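Local coordinates for protein ribulose bisphosphate carboxylase small chain (Galdieria sulphuraria, PDB 4F0H) that forms the small subunit of RuBisCO, the carbon-fixing carboxylase, and probably supports the assembly and stability of the holoenzyme rather than carrying its active site, at residues 43-46 and 47-50; 67-70 and 71-74; 73-76 and 77-80. One frame throughout, in Å; residues are numbered along the deposited sequence.

Interaction 1. Residues 43-46 and 47-50; sequences PRNS and FWEM
Ser46 lays its CB over a face of the Phe47 ring, 3.9 Å from the ring centroid and 13° off the ring normal, a CH-pi contact between neighbours in sequence. CG of Phe47 stands anti to its own carbonyl carbon (chi1 -56°), which turns the ring back over Ser46. With an alanine in place of the phenylalanine, CB of Ser46 would probably lose the aromatic face it rests on, leaving a gap beside the serine.

A second contact is made at the edge of an aromatic ring. Asn45 is the central residue of an inverse gamma turn, and its carbonyl O comes in the plane of the Trp48 indole, 3.2 Å from CD1 of that ring. The Asn45 side chain crosses that of Trp48 at about a right angle, yet amide and indole planes are only 22° apart, with ND2 3.9 Å from CD1. The same ND2 is hydrogen-bonded to the backbone O of Asp40.

Water does the polar bridging. One molecule donates to OD1 of Asn45 at 2.7 Å and accepts from N of Phe47 at 2.9 Å; another donates to O of Ser46 at 2.9 Å and accepts from N of Trp48 at 3.0 Å. The two waters thus serve successive backbone NH groups of the loop.

Ser46 and Phe47 also pack on a chain of another protein in the assembly. The loop runs from strand 32-38 into the short strand 49-50, where Glu49 pairs through its backbone with Tyr37. Trp48 packs on Glu36 and Thr38 of strand 32-38 and makes a cation-pi contact with Lys81 of strand 79-86.

Interaction 2. Residues 67-70 and 71-74; sequences EINA and CRKA
Ile68 sets its CG2 over one face of the Arg72 guanidinium, 3.7 Å from the plane and nearer its border than its middle, the two side chains running side by side in the same direction. Arg72 is extended from CG to NE, which lays the group under the isoleucine methyl and brings NH1 to Asn69. There NH1 gives a hydrogen bond to OD1 of Asn69 (2.9 Å, 157° at the hydrogen), with the oxygen close to the guanidinium plane. Lys73, bent at chi2 and chi4, runs alongside Asn69 in the same direction, and its NZ also reaches OD1 of Asn69, at 3.1 Å. The two donors approach from opposite faces of the amide, so one neutral oxygen is gripped by two cationic groups, which would probably polarise it.

All this rides on the last turns of helix 61-74, where the i to i+4 bonds run from Cys71 N to Glu67 O through Ala74 N to Ala70 O (3.1 Å). The helix lies against the antiparallel sheet of the small subunit: Ile68 and Cys71 touch Ile35 of strand 32-38, and Arg72 touches Ile80 of strand 79-86. Beyond the helix, NH1 of Arg72 forms a salt bridge with Asp16 and NH2 bonds to the carbonyl O of Val100.

Interaction 3. Residues 73-76 and 77-80; sequences KAKS and NFYI
Two first torsions bring Lys75 and Phe78 together: in each residue CG is anti to its own carbonyl carbon (chi1 -51° for Lys75, -79° for Phe78), and the lysine chain then bends at chi2 before running out straight. The bend carries CD of Lys75 over one face of the Phe78 ring, 4.1 Å from the centroid and displaced toward the rim, in a CH-pi contact. Closer to the backbone, CB of Lys75 lies 3.6 Å from CD1 of Phe78. It is therefore the aliphatic part of the lysine that makes the contact, the two side chains meeting at an oblique angle.

The backbone beneath them closes in a type I beta turn from Lys75 to Phe78. N of Phe78 donates to O of Lys75 at 3.1 Å, but the bond is bent (143° at the hydrogen) and the donor stands above the carbonyl plane. The same carbonyl O has CD1 of Ile80 at 3.8 Å, so a methyl of the strand that follows lies near the turn. At the corner positions come Ser76, exposed, and Asn77, whose ND2 is hydrogen-bonded to the C-terminal carboxylate of Tyr138.

Phe78 also meets Tyr37 of strand 32-38 edge-to-face, while Ile80 packs on Ile35 of the same strand. From Tyr79 onward the backbone pairs with both neighbouring strands, through Thr38 on strand 32-38 and Val100 on strand 93-101. The arrangement is a tight helix-to-strand connection, in which helix 61-74 ends and the chain turns into strand 79-86, a central strand of the antiparallel sheet in the RuBisCO small subunit.

Along the chain, interaction 1 comes first, finishing the loop that leads from strand 32-38 into strand 49-50 at one edge of the four-stranded sheet. Interaction 2 follows on the closing turns of helix 61-74, and interaction 3 takes over where that helix stops, sharing Lys73 and Ala74 with interaction 2 and turning the chain into strand 79-86. Interaction 1 closes before the other two open, and none encloses another. Interactions 2 and 3 meet again through space, where CD1 of Ile80 lies 3.6 Å from SG of Cys71. Interaction 1 stays clear of interaction 2 but touches interaction 3, with CH2 of Trp48 packing on CB of Tyr79, so loop, helix and sheet are tied together.

Interaction 1. Residues 43-46 and 47-50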
loop_
_atom_site.group_PDB
_atom_site.type_symbol
_atom_site.label_atom_id
_atom_site.label_comp_id
_atom_site.label_asym_id
_atom_site.label_seq_id
_atom_site.Cartn_x
_atom_site.Cartn_y
_atom_site.Cartn_z
ATOM N N PRO B 43 5.168 25.713 28.824
ATOM C CA PRO B 43 6.455 25.018 28.761
ATOM C C PRO B 43 6.987 24.789 27.383
ATOM O O PRO B 43 8.169 24.414 27.266
ATOM C CB PRO B 43 6.143 23.629 29.349
ATOM C CG PRO B 43 4.666 23.462 29.186
ATOM C CD PRO B 43 4.087 24.836 29.370
ATOM N N ARG B 44 6.156 24.982 26.341
ATOM C CA ARG B 44 6.673 24.844 24.990
ATOM C C ARG B 44 6.863 26.222 24.334
ATOM O O ARG B 44 7.015 26.275 23.141
ATOM C CB ARG B 44 5.768 24.001 24.102
ATOM C CG ARG B 44 5.314 22.655 24.711
ATOM C CD ARG B 44 6.378 21.541 24.630
ATOM N NE ARG B 44 6.826 21.233 23.255
ATOM C CZ ARG B 44 6.251 20.373 22.410
ATOM N NH1 ARG B 44 5.181 19.672 22.749
ATOM N NH2 ARG B 44 6.768 20.193 21.202
ATOM N N ASN B 45 6.738 27.311 25.112
ATOM C CA ASN B 45 7.020 28.660 24.637
ATOM C C ASN B 45 8.528 28.853 24.661
ATOM O O ASN B 45 9.132 29.311 25.632
ATOM C CB ASN B 45 6.237 29.746 25.461
ATOM C CG ASN B 45 6.604 31.130 25.065
ATOM O OD1 ASN B 45 6.896 31.339 23.935
ATOM N ND2 ASN B 45 6.586 32.086 25.991
ATOM N N SER B 46 9.159 28.415 23.588
ATOM C CA SER B 46 10.595 28.272 23.572
ATOM C C SER B 46 11.340 29.622 23.487
ATOM O O SER B 46 12.513 29.712 23.826
ATOM C CB SER B 46 10.957 27.498 22.311
ATOM O OG SER B 46 10.691 26.150 22.498
ATOM N N PHE B 47 10.644 30.630 22.980
ATOM C CA PHE B 47 11.247 31.914 22.634
ATOM C C PHE B 47 10.617 32.979 23.512
ATOM O O PHE B 47 9.628 33.638 23.102
ATOM C CB PHE B 47 11.034 32.173 21.113
ATOM C CG PHE B 47 11.588 31.062 20.273
ATOM C CD1 PHE B 47 12.949 30.794 20.298
ATOM C CD2 PHE B 47 10.766 30.200 19.545
ATOM C CE1 PHE B 47 13.500 29.659 19.600
ATOM C CE2 PHE B 47 11.316 29.080 18.883
ATOM C CZ PHE B 47 12.717 28.877 18.866
ATOM N N TRP B 48 11.127 33.092 24.744
ATOM C CA TRP B 48 10.807 34.263 25.546
ATOM C C TRP B 48 11.366 35.525 24.934
ATOM O O TRP B 48 12.210 35.478 24.095
ATOM C CB TRP B 48 11.416 34.139 26.927
ATOM C CG TRP B 48 10.878 32.994 27.725
ATOM C CD1 TRP B 48 10.268 31.873 27.265
ATOM C CD2 TRP B 48 10.944 32.866 29.157
ATOM N NE1 TRP B 48 9.884 31.073 28.342
ATOM C CE2 TRP B 48 10.316 31.662 29.500
ATOM C CE3 TRP B 48 11.384 33.708 30.181
ATOM C CZ2 TRP B 48 10.151 31.249 30.842
ATOM C CZ3 TRP B 48 11.238 33.298 31.490
ATOM C CH2 TRP B 48 10.648 32.067 31.813
ATOM N N GLU B 49 10.921 36.675 25.415
ATOM C CA GLU B 49 11.410 37.941 24.878
ATOM C C GLU B 49 12.818 38.225 25.406
ATOM O O GLU B 49 13.150 37.881 26.543
ATOM C CB GLU B 49 10.483 39.092 25.289
ATOM C CG GLU B 49 9.056 38.944 24.767
ATOM C CD GLU B 49 8.990 38.650 23.244
ATOM O OE1 GLU B 49 9.555 39.389 22.420
ATOM O OE2 GLU B 49 8.310 37.697 22.871
ATOM N N MET B 50 13.628 38.870 24.594
ATOM C CA MET B 50 15.023 39.164 24.931
ATOM C C MET B 50 15.094 40.526 25.607
ATOM O O MET B 50 14.517 41.480 25.092
ATOM C CB MET B 50 15.804 39.290 23.637
ATOM C CG MET B 50 16.092 38.007 22.935
ATOM S SD MET B 50 17.376 38.161 21.631
ATOM C CE MET B 50 18.857 37.814 22.554
HETATM O O HOH W 1 8.089 30.539 21.632
HETATM O O HOH W 2 13.592 31.614 25.746
#

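Interaction 2. Residues 67-70 and 71-74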
loop_
_atom_site.group_PDB
_atom_site.type_symbol
_atom_site.label_atom_id
_atom_site.label_comp_id
_atom_site.label_asym_id
_atom_site.label_seq_id
_atom_site.Cartn_x
_atom_site.Cartn_y
_atom_site.Cartn_z
ATOM N N GLU B 67 21.501 44.948 34.722
ATOM C CA GLU B 67 20.464 44.615 33.759
ATOM C C GLU B 67 19.363 43.770 34.330
ATOM O O GLU B 67 18.222 43.938 33.959
ATOM C CB GLU B 67 21.033 43.880 32.597
ATOM C CG GLU B 67 21.998 44.649 31.836
ATOM C CD GLU B 67 21.419 45.920 31.214
ATOM O OE1 GLU B 67 20.169 46.075 30.991
ATOM O OE2 GLU B 67 22.259 46.799 30.947
ATOM N N ILE B 68 19.688 42.818 35.193
ATOM C CA ILE B 68 18.638 41.989 35.812
ATOM C C ILE B 68 17.647 42.888 36.574
ATOM O O ILE B 68 16.414 42.742 36.504
ATOM C CB ILE B 68 19.242 40.984 36.821
ATOM C CG1 ILE B 68 20.134 39.953 36.101
ATOM C CG2 ILE B 68 18.135 40.299 37.642
ATOM C CD1 ILE B 68 20.653 38.877 37.063
ATOM N N ASN B 69 18.197 43.855 37.271
ATOM C CA ASN B 69 17.397 44.760 38.064
ATOM C C ASN B 69 16.650 45.780 37.239
ATOM O O ASN B 69 15.479 46.091 37.518
ATOM C CB ASN B 69 18.254 45.338 39.208
ATOM C CG ASN B 69 18.309 44.358 40.379
ATOM O OD1 ASN B 69 17.284 43.899 40.791
ATOM N ND2 ASN B 69 19.487 43.960 40.821
ATOM N N ALA B 70 17.307 46.258 36.188
ATOM C CA ALA B 70 16.626 47.047 35.185
ATOM C C ALA B 70 15.445 46.230 34.565
ATOM O O ALA B 70 14.310 46.741 34.403
ATOM C CB ALA B 70 17.644 47.481 34.104
ATOM N N CYS B 71 15.684 44.945 34.252
ATOM C CA CYS B 71 14.562 44.150 33.684
ATOM C C CYS B 71 13.401 44.002 34.709
ATOM O O CYS B 71 12.218 44.197 34.358
ATOM C CB CYS B 71 15.021 42.811 33.183
ATOM S SG CYS B 71 13.729 41.967 32.241
ATOM N N ARG B 72 13.736 43.670 35.952
ATOM C CA ARG B 72 12.724 43.546 37.016
ATOM C C ARG B 72 11.888 44.806 37.161
ATOM O O ARG B 72 10.672 44.714 37.364
ATOM C CB ARG B 72 13.394 43.273 38.348
ATOM C CG ARG B 72 13.805 41.831 38.508
ATOM C CD ARG B 72 14.934 41.775 39.469
ATOM N NE ARG B 72 15.019 40.501 40.165
ATOM C CZ ARG B 72 16.000 40.192 41.023
ATOM N NH1 ARG B 72 16.932 41.084 41.339
ATOM N NH2 ARG B 72 16.037 38.988 41.607
ATOM N N LYS B 73 12.501 45.988 37.024
ATOM C CA LYS B 73 11.700 47.185 37.209
ATOM C C LYS B 73 10.769 47.382 36.033
ATOM O O LYS B 73 9.586 47.693 36.219
ATOM C CB LYS B 73 12.511 48.457 37.507
ATOM C CG LYS B 73 13.687 48.241 38.424
ATOM C CD LYS B 73 13.361 47.415 39.728
ATOM C CE LYS B 73 14.665 46.957 40.429
ATOM N NZ LYS B 73 14.659 45.561 40.983
ATOM N N ALA B 74 11.274 47.193 34.822
ATOM C CA ALA B 74 10.475 47.454 33.665
ATOM C C ALA B 74 9.431 46.376 33.491
ATOM O O ALA B 74 8.424 46.659 32.876
ATOM C CB ALA B 74 11.322 47.503 32.442
#

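Interaction 3. Residues 73-76 and 77-80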
loop_
_atom_site.group_PDB
_atom_site.type_symbol
_atom_site.label_atom_id
_atom_site.label_comp_id
_atom_site.label_asym_id
_atom_site.label_seq_id
_atom_site.Cartn_x
_atom_site.Cartn_y
_atom_site.Cartn_z
ATOM N N LYS B 73 12.501 45.988 37.024
ATOM C CA LYS B 73 11.700 47.185 37.209
ATOM C C LYS B 73 10.769 47.382 36.033
ATOM O O LYS B 73 9.586 47.693 36.219
ATOM C CB LYS B 73 12.511 48.457 37.507
ATOM C CG LYS B 73 13.687 48.241 38.424
ATOM C CD LYS B 73 13.361 47.415 39.728
ATOM C CE LYS B 73 14.665 46.957 40.429
ATOM N NZ LYS B 73 14.659 45.561 40.983
ATOM N N ALA B 74 11.274 47.193 34.822
ATOM C CA ALA B 74 10.475 47.454 33.665
ATOM C C ALA B 74 9.431 46.376 33.491
ATOM O O ALA B 74 8.424 46.659 32.876
ATOM C CB ALA B 74 11.322 47.503 32.442
ATOM N N LYS B 75 9.700 45.144 33.973
ATOM C CA LYS B 75 8.841 43.989 33.678
ATOM C C LYS B 75 8.479 43.229 34.953
ATOM O O LYS B 75 8.598 42.005 35.007
ATOM C CB LYS B 75 9.557 43.025 32.715
ATOM C CG LYS B 75 10.139 43.642 31.474
ATOM C CD LYS B 75 9.020 43.887 30.531
ATOM C CE LYS B 75 9.401 44.700 29.370
ATOM N NZ LYS B 75 8.156 44.776 28.567
ATOM N N SER B 76 8.056 43.940 36.000
ATOM C CA SER B 76 8.037 43.330 37.312
ATOM C C SER B 76 7.037 42.213 37.364
ATOM O O SER B 76 7.166 41.326 38.229
ATOM C CB SER B 76 7.679 44.329 38.435
ATOM O OG SER B 76 6.330 44.808 38.175
ATOM N N ASN B 77 6.005 42.299 36.540
ATOM C CA ASN B 77 4.968 41.241 36.524
ATOM C C ASN B 77 5.037 40.245 35.325
ATOM O O ASN B 77 4.017 39.778 34.774
ATOM C CB ASN B 77 3.596 41.878 36.632
ATOM C CG ASN B 77 3.272 42.687 35.454
ATOM O OD1 ASN B 77 4.171 43.203 34.756
ATOM N ND2 ASN B 77 1.983 42.805 35.175
ATOM N N PHE B 78 6.265 39.948 34.951
ATOM C CA PHE B 78 6.620 38.950 33.964
ATOM C C PHE B 78 7.511 37.979 34.690
ATOM O O PHE B 78 8.179 38.374 35.664
ATOM C CB PHE B 78 7.477 39.626 32.901
ATOM C CG PHE B 78 6.681 40.441 31.897
ATOM C CD1 PHE B 78 6.240 41.738 32.231
ATOM C CD2 PHE B 78 6.394 39.916 30.613
ATOM C CE1 PHE B 78 5.489 42.534 31.319
ATOM C CE2 PHE B 78 5.640 40.703 29.669
ATOM C CZ PHE B 78 5.186 42.025 30.047
ATOM N N TYR B 79 7.582 36.734 34.216
ATOM C CA TYR B 79 8.718 35.822 34.554
ATOM C C TYR B 79 9.913 36.334 33.832
ATOM O O TYR B 79 9.773 36.806 32.660
ATOM C CB TYR B 79 8.454 34.404 34.008
ATOM C CG TYR B 79 7.421 33.697 34.819
ATOM C CD1 TYR B 79 7.760 32.940 35.915
ATOM C CD2 TYR B 79 6.076 33.838 34.510
ATOM C CE1 TYR B 79 6.764 32.390 36.692
ATOM C CE2 TYR B 79 5.091 33.253 35.271
ATOM C CZ TYR B 79 5.448 32.545 36.383
ATOM O OH TYR B 79 4.425 31.902 37.127
ATOM N N ILE B 80 11.077 36.211 34.472
ATOM C CA ILE B 80 12.385 36.667 33.919
ATOM C C ILE B 80 13.357 35.600 34.311
ATOM O O ILE B 80 13.397 35.154 35.508
ATOM C CB ILE B 80 12.833 38.046 34.567
ATOM C CG1 ILE B 80 11.693 39.105 34.469
ATOM C CG2 ILE B 80 14.183 38.518 34.033
ATOM C CD1 ILE B 80 12.049 40.508 35.103
#